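Local atomic coordinates of endoglucanase (Thermotoga maritima, PDB entry 1VHO), a protein that probably acts as an aminopeptidase of the M42 family that uses two divalent metal cations per subunit, despite its endoglucanase name. Residues Leu62-His67 against Val196-Ser201; Glu204-Leu209 against Phe288-Arg293; Ala223-Val228 against Val296-Ile301; Ile248-Val253 against Leu273-Val278. All blocks are in the same frame, centred on the assembly; numbering follows the deposited sequence.

Contact 1: Leu62-His67 against Val196-Ser201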
# COMPACT_ATOMS: atom_id res chain seq x y z
N LEU A 62 -20.23 5.79 1.45
CA LEU A 62 -19.37 4.62 1.72
C LEU A 62 -17.94 5.09 1.43
O LEU A 62 -17.72 5.67 0.35
CB LEU A 62 -19.78 3.58 0.70
CG LEU A 62 -19.16 2.21 0.62
CD1 LEU A 62 -19.07 1.52 1.98
CD2 LEU A 62 -19.99 1.34 -0.36
N ALA A 63 -17.01 4.83 2.32
CA ALA A 63 -15.62 5.23 2.12
C ALA A 63 -14.73 3.98 2.12
O ALA A 63 -14.87 3.12 3.01
CB ALA A 63 -15.16 6.20 3.21
N PHE A 64 -13.81 3.91 1.20
CA PHE A 64 -12.85 2.81 1.06
C PHE A 64 -11.46 3.45 1.28
O PHE A 64 -11.24 4.51 0.67
CB PHE A 64 -12.92 2.13 -0.29
CG PHE A 64 -14.24 1.51 -0.66
CD1 PHE A 64 -15.01 0.85 0.27
CD2 PHE A 64 -14.73 1.62 -1.95
CE1 PHE A 64 -16.25 0.31 -0.08
CE2 PHE A 64 -15.94 1.05 -2.32
CZ PHE A 64 -16.70 0.39 -1.39
N PHE A 65 -10.59 2.82 2.05
CA PHE A 65 -9.31 3.47 2.35
C PHE A 65 -8.10 2.57 2.07
O PHE A 65 -8.12 1.39 2.44
CB PHE A 65 -9.29 3.76 3.88
CG PHE A 65 -10.32 4.75 4.39
CD1 PHE A 65 -11.58 4.28 4.81
CD2 PHE A 65 -10.05 6.08 4.43
CE1 PHE A 65 -12.51 5.20 5.27
CE2 PHE A 65 -10.98 7.01 4.90
CZ PHE A 65 -12.23 6.55 5.32
N ALA A 66 -6.99 3.17 1.64
CA ALA A 66 -5.75 2.39 1.41
C ALA A 66 -4.53 3.29 1.66
O ALA A 66 -4.64 4.51 1.45
CB ALA A 66 -5.72 1.88 -0.03
N HIS A 67 -3.44 2.73 2.17
CA HIS A 67 -2.21 3.51 2.36
C HIS A 67 -1.47 3.53 1.00
O HIS A 67 -1.68 2.62 0.17
CB HIS A 67 -1.29 2.83 3.37
CG HIS A 67 -1.79 2.71 4.76
ND1 HIS A 67 -1.65 3.72 5.69
CD2 HIS A 67 -2.43 1.68 5.40
CE1 HIS A 67 -2.16 3.33 6.84
NE2 HIS A 67 -2.63 2.11 6.69
N VAL A 196 -19.68 7.05 -3.37
CA VAL A 196 -18.44 6.36 -2.96
C VAL A 196 -17.26 7.30 -2.86
O VAL A 196 -17.02 8.09 -3.79
CB VAL A 196 -18.14 5.25 -3.98
CG1 VAL A 196 -16.79 4.59 -3.72
CG2 VAL A 196 -19.25 4.18 -3.92
N TYR A 197 -16.50 7.18 -1.77
CA TYR A 197 -15.32 7.98 -1.57
C TYR A 197 -14.13 7.00 -1.44
O TYR A 197 -14.18 6.13 -0.58
CB TYR A 197 -15.38 8.84 -0.32
CG TYR A 197 -16.49 9.89 -0.39
CD1 TYR A 197 -17.81 9.50 -0.15
CD2 TYR A 197 -16.21 11.20 -0.73
CE1 TYR A 197 -18.83 10.42 -0.22
CE2 TYR A 197 -17.24 12.13 -0.80
CZ TYR A 197 -18.53 11.74 -0.52
OH TYR A 197 -19.58 12.64 -0.56
N VAL A 198 -13.17 7.16 -2.33
CA VAL A 198 -12.01 6.23 -2.34
C VAL A 198 -10.81 7.01 -1.90
O VAL A 198 -10.38 7.96 -2.58
CB VAL A 198 -11.90 5.60 -3.72
CG1 VAL A 198 -10.77 4.61 -3.74
CG2 VAL A 198 -13.21 4.87 -4.08
N VAL A 199 -10.18 6.59 -0.79
CA VAL A 199 -9.11 7.37 -0.20
C VAL A 199 -7.74 6.69 -0.22
O VAL A 199 -7.57 5.58 0.27
CB VAL A 199 -9.50 7.64 1.27
CG1 VAL A 199 -8.45 8.50 1.99
CG2 VAL A 199 -10.90 8.25 1.38
N PHE A 200 -6.80 7.38 -0.84
CA PHE A 200 -5.40 6.96 -0.96
C PHE A 200 -4.59 7.87 -0.02
O PHE A 200 -4.21 9.00 -0.36
CB PHE A 200 -4.94 7.08 -2.42
CG PHE A 200 -5.80 6.32 -3.41
CD1 PHE A 200 -6.90 6.93 -4.00
CD2 PHE A 200 -5.51 5.01 -3.74
CE1 PHE A 200 -7.69 6.24 -4.92
CE2 PHE A 200 -6.31 4.29 -4.63
CZ PHE A 200 -7.40 4.93 -5.23
N SER A 201 -4.31 7.39 1.17
CA SER A 201 -3.65 8.11 2.22
C SER A 201 -2.14 8.07 2.25
O SER A 201 -1.54 7.00 2.22
CB SER A 201 -4.12 7.51 3.59
OG SER A 201 -3.79 8.38 4.65
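Phe65 lies alongside Val199 where two parallel strands, 62-67 and 196-201, pair in the central mixed sheet of this M42-family protein. The short strands run 16° apart. They stay in step from Leu62 beside Val196 to His67 beside Ser201. Five backbone hydrogen bonds alternate across the gap. The series starts with Tyr197 N on Leu62 O at 2.9 Å and finishes with Ser201 N on Ala66 O. The bond from Ala66 N to Val199 O is more bent than the others, at 145°.

Packing is tight on the face that carries Phe65 and Val199. Both side chains point the same way, and Phe65 CD2 comes to 3.6 Å from Val199 CB. The Phe65 ring is folded back beside its own backbone N (chi1 -65°), with its CE2 3.7 Å from Val199 CG2. Helix 208-213 closes this face, with Leu212 on Phe65 and Ala211 on Val199.

The other face is looser between the strands. The Phe64 ring crosses the valines at a slant, with CE2 3.9 Å from Val196 CG1 and CD2 4.2 Å from Val198 CG2. Leu180 and Leu327, from helices 171-187 and 317-333, also touch it.

The C-terminal end is the more open one. His67, a predicted zinc ligand, is partly exposed, and its NE2 is hydrogen-bonded to Asp287 rather than to the neighbouring strand. Ser201 stays buried beside Glu205, another predicted metal ligand. Ser201 CB rests 3.7 Å from Ala66 O.

Contact 2: Glu204-Leu209 against Phe288-Arg293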
# COMPACT_ATOMS: atom_id res chain seq x y z
N GLU A 204 1.86 11.21 6.19
CA GLU A 204 1.68 12.31 7.12
C GLU A 204 0.27 12.62 7.57
O GLU A 204 0.12 13.67 8.24
CB GLU A 204 2.39 13.57 6.57
CG GLU A 204 3.91 13.46 6.71
CD GLU A 204 4.66 14.56 6.00
OE1 GLU A 204 4.07 15.64 5.74
OE2 GLU A 204 5.87 14.39 5.68
N GLU A 205 -0.73 11.79 7.32
CA GLU A 205 -2.08 12.04 7.77
C GLU A 205 -2.24 11.55 9.20
O GLU A 205 -1.52 10.66 9.64
CB GLU A 205 -3.14 11.32 6.89
CG GLU A 205 -3.03 11.70 5.42
CD GLU A 205 -3.60 13.06 5.09
OE1 GLU A 205 -4.03 13.75 6.03
OE2 GLU A 205 -3.65 13.46 3.92
N THR A 206 -3.26 12.08 9.89
CA THR A 206 -3.48 11.66 11.28
C THR A 206 -4.12 10.30 11.35
O THR A 206 -3.85 9.53 12.29
CB THR A 206 -4.33 12.70 12.03
OG1 THR A 206 -5.62 12.83 11.40
CG2 THR A 206 -3.64 14.06 11.96
N GLY A 207 -4.93 9.93 10.35
CA GLY A 207 -5.61 8.62 10.37
C GLY A 207 -6.49 8.55 9.11
O GLY A 207 -6.52 9.52 8.35
N CYS A 208 -7.24 7.47 8.94
CA CYS A 208 -8.09 7.32 7.76
C CYS A 208 -9.14 8.41 7.70
O CYS A 208 -9.32 9.04 6.65
CB CYS A 208 -8.71 5.93 7.66
SG CYS A 208 -7.63 4.51 7.62
N LEU A 209 -9.82 8.72 8.80
CA LEU A 209 -10.84 9.77 8.78
C LEU A 209 -10.20 11.13 8.51
O LEU A 209 -10.73 11.95 7.76
CB LEU A 209 -11.61 9.85 10.10
CG LEU A 209 -13.13 9.87 10.11
CD1 LEU A 209 -13.66 10.54 11.39
CD2 LEU A 209 -13.77 10.50 8.89
N PHE A 288 -8.01 2.59 12.50
CA PHE A 288 -9.39 2.59 12.95
C PHE A 288 -9.68 3.52 14.11
O PHE A 288 -10.86 3.71 14.42
CB PHE A 288 -9.81 1.16 13.32
CG PHE A 288 -9.87 0.21 12.15
CD1 PHE A 288 -8.71 -0.17 11.49
CD2 PHE A 288 -11.07 -0.31 11.72
CE1 PHE A 288 -8.75 -1.03 10.42
CE2 PHE A 288 -11.11 -1.20 10.65
CZ PHE A 288 -9.95 -1.55 10.00
N VAL A 289 -8.67 4.12 14.74
CA VAL A 289 -8.88 5.01 15.87
C VAL A 289 -9.93 6.08 15.63
O VAL A 289 -10.94 6.10 16.35
CB VAL A 289 -7.58 5.62 16.40
CG1 VAL A 289 -7.81 6.64 17.50
CG2 VAL A 289 -6.62 4.54 16.89
N GLN A 290 -9.78 6.95 14.65
CA GLN A 290 -10.76 8.01 14.41
C GLN A 290 -12.12 7.48 14.01
O GLN A 290 -13.17 7.95 14.48
CB GLN A 290 -10.23 9.02 13.39
CG GLN A 290 -8.90 9.67 13.73
CD GLN A 290 -8.19 10.32 12.56
OE1 GLN A 290 -8.19 9.82 11.44
NE2 GLN A 290 -7.55 11.47 12.76
N LEU A 291 -12.17 6.46 13.14
CA LEU A 291 -13.41 5.88 12.66
C LEU A 291 -14.31 5.37 13.78
O LEU A 291 -15.51 5.63 13.79
CB LEU A 291 -13.11 4.75 11.67
CG LEU A 291 -12.56 5.19 10.31
CD1 LEU A 291 -12.08 4.00 9.50
CD2 LEU A 291 -13.63 5.94 9.52
N VAL A 292 -13.72 4.61 14.69
CA VAL A 292 -14.43 4.05 15.83
C VAL A 292 -14.94 5.17 16.74
O VAL A 292 -16.15 5.31 16.96
CB VAL A 292 -13.55 3.05 16.59
CG1 VAL A 292 -13.11 1.91 15.67
CG2 VAL A 292 -12.31 3.71 17.18
N ARG A 293 -14.06 6.13 17.07
CA ARG A 293 -14.45 7.26 17.91
C ARG A 293 -15.61 8.04 17.33
O ARG A 293 -16.43 8.59 18.07
CB ARG A 293 -13.26 8.20 18.14
O HOH W 1 -9.51 6.65 11.22
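Gln290 reaches from its helix to the loop before helix 208-213 and grips Thr206. Its NE2 donates to Thr206 OG1 at 2.7 Å, and the hydroxyl lies close to the amide plane. The Thr206 oxygen sits between its own backbone N and carbonyl carbon (chi1 61°), turned to the amide. The two side chains cross at about a right angle. Just before Thr206 lie Glu204, the predicted proton acceptor, and Glu205, a predicted zinc ligand.

The other end of the amide, OE1, lies over the start of the helix. It accepts a hydrogen bond from Gly210 N. Gly207 CA is 3.0 Å from Gln290 OE1, a closeness that suits a residue without a side chain. Gly207 is the N-cap residue. The side-chain carbonyl of a second helix thus satisfies one N-H, that of Gly210, in the first turn. Cut back to an alanine, position Gln290 is likely to leave Thr206 OG1 and Gly210 N without their shared amide and to open a gap over Gly207.

Leu209 packs against the stem of the glutamine, CB to Gln290 CB at 3.7 Å. Its CG also meets Leu291 CD2 at 4.0 Å, the two leucines crossing at a slant. Leu291 continues inward to Val225 and Thr298 of the central sheet. A water stitches the backbones together: it accepts from Leu209 N at 3.2 Å and from Leu291 N at 3.3 Å.

Contact 3: Ala223-Val228 against Val296-Ile301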
# COMPACT_ATOMS: atom_id res chain seq x y z
N ALA A 223 -17.41 2.21 6.39
CA ALA A 223 -16.05 2.34 5.85
C ALA A 223 -15.42 0.96 5.71
O ALA A 223 -15.63 0.11 6.57
CB ALA A 223 -15.20 3.16 6.81
N ILE A 224 -14.68 0.77 4.63
CA ILE A 224 -13.98 -0.51 4.44
C ILE A 224 -12.48 -0.15 4.32
O ILE A 224 -12.12 0.59 3.41
CB ILE A 224 -14.50 -1.30 3.26
CG1 ILE A 224 -16.06 -1.44 3.34
CG2 ILE A 224 -13.83 -2.68 3.23
CD1 ILE A 224 -16.57 -2.45 2.26
N VAL A 225 -11.68 -0.63 5.24
CA VAL A 225 -10.24 -0.33 5.26
C VAL A 225 -9.51 -1.50 4.61
O VAL A 225 -9.76 -2.63 4.97
CB VAL A 225 -9.71 -0.13 6.69
CG1 VAL A 225 -8.20 -0.06 6.76
CG2 VAL A 225 -10.34 1.11 7.31
N MSE A 226 -8.57 -1.19 3.72
CA MSE A 226 -7.83 -2.24 3.04
C MSE A 226 -6.54 -2.54 3.80
O MSE A 226 -5.87 -1.60 4.23
CB MSE A 226 -7.38 -1.72 1.66
CG MSE A 226 -8.45 -1.30 0.69
SE MSE A 226 -9.39 -2.85 0.05
CE MSE A 226 -10.81 -2.92 1.33
N ASP A 227 -6.12 -3.79 3.73
CA ASP A 227 -4.84 -4.14 4.34
C ASP A 227 -4.34 -5.39 3.59
O ASP A 227 -4.93 -5.76 2.57
CB ASP A 227 -5.00 -4.44 5.83
CG ASP A 227 -3.75 -4.16 6.65
OD1 ASP A 227 -2.62 -4.08 6.11
OD2 ASP A 227 -3.88 -3.99 7.88
N VAL A 228 -3.23 -5.94 4.05
CA VAL A 228 -2.72 -7.17 3.45
C VAL A 228 -2.44 -8.14 4.62
O VAL A 228 -2.29 -7.66 5.76
CB VAL A 228 -1.42 -7.01 2.64
CG1 VAL A 228 -1.72 -6.24 1.32
CG2 VAL A 228 -0.41 -6.24 3.47
N VAL A 296 -18.18 5.32 12.99
CA VAL A 296 -18.31 4.80 11.62
C VAL A 296 -18.32 3.28 11.62
O VAL A 296 -17.33 2.71 12.10
CB VAL A 296 -17.15 5.33 10.74
CG1 VAL A 296 -17.23 4.73 9.33
CG2 VAL A 296 -17.19 6.84 10.66
N ARG A 297 -19.35 2.63 11.11
CA ARG A 297 -19.34 1.16 11.07
C ARG A 297 -18.19 0.75 10.11
O ARG A 297 -18.26 1.19 8.97
CB ARG A 297 -20.67 0.62 10.61
CG ARG A 297 -21.82 1.07 11.55
CD ARG A 297 -23.14 0.43 11.14
NE ARG A 297 -23.84 1.21 10.14
CZ ARG A 297 -23.73 1.11 8.83
NH1 ARG A 297 -22.91 0.21 8.31
NH2 ARG A 297 -24.43 1.92 8.05
N THR A 298 -17.26 -0.05 10.60
CA THR A 298 -16.10 -0.39 9.80
C THR A 298 -15.82 -1.87 9.61
O THR A 298 -16.13 -2.75 10.41
CB THR A 298 -14.84 0.27 10.41
OG1 THR A 298 -15.06 1.67 10.65
CG2 THR A 298 -13.66 0.22 9.43
N SER A 299 -15.28 -2.17 8.42
CA SER A 299 -14.89 -3.51 8.05
C SER A 299 -13.42 -3.48 7.61
O SER A 299 -13.01 -2.49 6.98
CB SER A 299 -15.76 -4.04 6.89
OG SER A 299 -15.19 -5.27 6.42
N LEU A 300 -12.65 -4.51 7.91
CA LEU A 300 -11.27 -4.65 7.48
C LEU A 300 -11.21 -5.82 6.50
O LEU A 300 -11.70 -6.91 6.78
CB LEU A 300 -10.33 -4.97 8.64
CG LEU A 300 -8.84 -5.22 8.22
CD1 LEU A 300 -8.24 -3.84 7.93
CD2 LEU A 300 -8.15 -5.90 9.38
N ILE A 301 -10.72 -5.58 5.28
CA ILE A 301 -10.62 -6.64 4.28
C ILE A 301 -9.18 -6.60 3.73
O ILE A 301 -8.74 -5.52 3.32
CB ILE A 301 -11.65 -6.57 3.16
CG1 ILE A 301 -13.09 -6.49 3.73
CG2 ILE A 301 -11.57 -7.81 2.26
CD1 ILE A 301 -14.16 -6.24 2.74
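Ala223 bonds to both Arg297 and Ser299 in a parallel strand pair of the central sheet. Its N donates to Arg297 O at 2.9 Å, and its O accepts from Ser299 N. Val225 repeats the pattern with Ser299 O and Ile301 N. The last bond, Asp227 N to Ile301 O, is longer at 3.2 Å and tilted from the carbonyl plane. On the other side, Ile224 bonds by its backbone to Ala63 and Phe65, and Met226 to Phe65.

Thr298 turns its OG1 back to Val296 O, 2.9 Å away, above the carbonyl plane. That places CG2 anti to the backbone N, 4.0 Å from Val225 CG2 and against Phe288. With a glycine at Thr298, Val296 O would probably lose this hydroxyl donor and Val225 would face a gap.

On the opposite face Ile224 CG2 meets Ile301 CD1 at 3.6 Å.

Of the side chain of Asp227, a predicted ligand of the first zinc, CB alone touches the partner strand, 3.9 Å from Leu300 CD1. Asp227 OD1 forms a salt bridge with Arg281 and takes a weak bond from Val228 N. The pairing thus probably helps place the backbone of Asp227, while partners outside it hold the carboxylate.

Contact 4: Ile248-Val253 against Leu273-Val278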
# COMPACT_ATOMS: atom_id res chain seq x y z
N ILE A 248 -11.53 -11.59 5.06
CA ILE A 248 -12.38 -10.77 5.91
C ILE A 248 -11.82 -10.75 7.33
O ILE A 248 -11.68 -11.85 7.89
CB ILE A 248 -13.80 -11.44 5.99
CG1 ILE A 248 -14.40 -11.50 4.57
CG2 ILE A 248 -14.66 -10.66 6.97
CD1 ILE A 248 -14.46 -10.11 3.92
N GLY A 249 -11.55 -9.59 7.87
CA GLY A 249 -11.10 -9.42 9.26
C GLY A 249 -12.31 -9.59 10.18
O GLY A 249 -13.39 -9.01 9.97
N LEU A 250 -12.12 -10.36 11.27
CA LEU A 250 -13.26 -10.56 12.19
C LEU A 250 -12.90 -10.12 13.60
O LEU A 250 -13.43 -10.69 14.58
CB LEU A 250 -13.63 -12.06 12.17
CG LEU A 250 -14.18 -12.56 10.84
CD1 LEU A 250 -14.23 -14.08 10.77
CD2 LEU A 250 -15.57 -11.96 10.59
N GLY A 251 -11.98 -9.17 13.73
CA GLY A 251 -11.54 -8.69 15.03
C GLY A 251 -12.60 -7.93 15.79
O GLY A 251 -13.66 -7.52 15.32
N PRO A 252 -12.27 -7.56 17.04
CA PRO A 252 -13.18 -6.82 17.88
C PRO A 252 -13.52 -5.43 17.39
O PRO A 252 -14.57 -4.91 17.77
CB PRO A 252 -12.47 -6.75 19.23
CG PRO A 252 -11.09 -7.18 19.03
CD PRO A 252 -11.04 -7.97 17.75
N VAL A 253 -12.69 -4.78 16.57
CA VAL A 253 -13.03 -3.41 16.12
C VAL A 253 -14.03 -3.40 14.98
O VAL A 253 -14.81 -2.46 14.84
CB VAL A 253 -11.76 -2.64 15.73
CG1 VAL A 253 -10.74 -2.72 16.87
CG2 VAL A 253 -11.13 -3.15 14.45
N LEU A 273 -14.10 -16.14 -0.45
CA LEU A 273 -13.48 -15.32 0.61
C LEU A 273 -12.70 -16.19 1.58
O LEU A 273 -12.93 -17.41 1.65
CB LEU A 273 -14.60 -14.65 1.44
CG LEU A 273 -15.49 -13.59 0.75
CD1 LEU A 273 -16.57 -13.11 1.70
CD2 LEU A 273 -14.65 -12.39 0.28
N GLN A 274 -11.82 -15.54 2.33
CA GLN A 274 -11.08 -16.26 3.38
C GLN A 274 -11.35 -15.43 4.63
O GLN A 274 -12.00 -14.38 4.50
CB GLN A 274 -9.58 -16.28 3.06
CG GLN A 274 -9.25 -17.14 1.86
CD GLN A 274 -7.79 -17.23 1.53
OE1 GLN A 274 -7.15 -18.17 1.98
NE2 GLN A 274 -7.22 -16.31 0.71
N GLU A 275 -10.91 -15.86 5.83
CA GLU A 275 -11.17 -15.01 6.97
C GLU A 275 -10.02 -15.13 7.98
O GLU A 275 -9.19 -16.02 7.88
CB GLU A 275 -12.51 -15.30 7.61
CG GLU A 275 -12.55 -16.51 8.50
CD GLU A 275 -12.30 -17.82 7.81
OE1 GLU A 275 -11.28 -18.46 8.13
OE2 GLU A 275 -13.11 -18.24 6.97
N GLU A 276 -9.96 -14.18 8.89
CA GLU A 276 -8.91 -14.22 9.93
C GLU A 276 -9.51 -13.65 11.20
O GLU A 276 -10.36 -12.76 11.15
CB GLU A 276 -7.66 -13.49 9.44
CG GLU A 276 -7.82 -11.98 9.28
CD GLU A 276 -6.59 -11.36 8.60
OE1 GLU A 276 -5.50 -11.98 8.58
OE2 GLU A 276 -6.73 -10.28 8.02
N ALA A 277 -9.14 -14.18 12.36
CA ALA A 277 -9.70 -13.76 13.63
C ALA A 277 -9.48 -12.29 13.93
O ALA A 277 -10.35 -11.68 14.52
CB ALA A 277 -9.12 -14.58 14.79
N VAL A 278 -8.30 -11.73 13.64
CA VAL A 278 -8.12 -10.31 13.93
C VAL A 278 -7.71 -9.60 12.64
O VAL A 278 -8.57 -9.12 11.90
CB VAL A 278 -7.10 -10.08 15.05
CG1 VAL A 278 -6.83 -8.59 15.27
CG2 VAL A 278 -7.57 -10.70 16.37
O HOH W 2 -10.44 -7.53 12.14
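Ile248 pairs with the strand 274-276 through both of its backbone polar groups. Its N donates to Gln274 O at 2.9 Å, coming from above the carbonyl plane. Its O accepts from Glu276 N at 3.1 Å and is also approached by Glu275 CA. Ile248 CG1 is anti to the carbonyl carbon (chi1 -61°) and lies 3.9 Å from Leu273 CD1. The two side chains meet at a slant, next to Val259 and Ala266 of helix 256-268.

Gly249 pairs with Glu276 across the strands. Glu276 runs out from the strand past the glycine, its CG 4.2 Å from Gly249 CA. Its buried carboxylate finds a partner elsewhere, with OE1 hydrogen-bonded to Thr229. On its other side Gly249 bonds to the backbone of Leu300.

These strands are the two ends of a beta-alpha-beta unit, with helix 256-268 as the connection. Strand 274-276 is the outermost on this side of the mixed sheet within the chain.

Leu250 stands where the regular pairing ends. Its N still donates to Glu276 O at 3.0 Å, but the bond is bent to 135°. Its CD1 lies across the aliphatic part of Glu275, 3.7 Å from Glu275 CG.

At Gly251 the chains come close, and its CA meets Ala277 O at 3.3 Å. Direct backbone bonding gives way to water here. One water accepts from Gly251 N at 2.8 Å; its approach to Val278 O is implausibly short and doubtful.

Contacts 1, 3 and 4 are successive parts of one mixed sheet. Strands 61-67 and 222-229 join contacts 1 and 3, with Phe65 O 2.9 Å from Met226 N. Strands 297-304 and 247-249 join contacts 3 and 4, with Leu300 O 2.9 Å from Gly249 N. Contacts 1 and 4 do not touch. Contact 2 packs on the sheet, where Phe288 CZ reaches Val225 CB of contact 3 at 3.6 Å. The predicted zinc sites draw on His67 of contact 1, Asp227 of contact 3 and Glu205 in segment 204-209. The nearest side-chain atoms of His67 and Asp227 are about 6 Å apart. A cacodylate ion, probably from the crystallisation liquor, lies by Ser201 and Cys208.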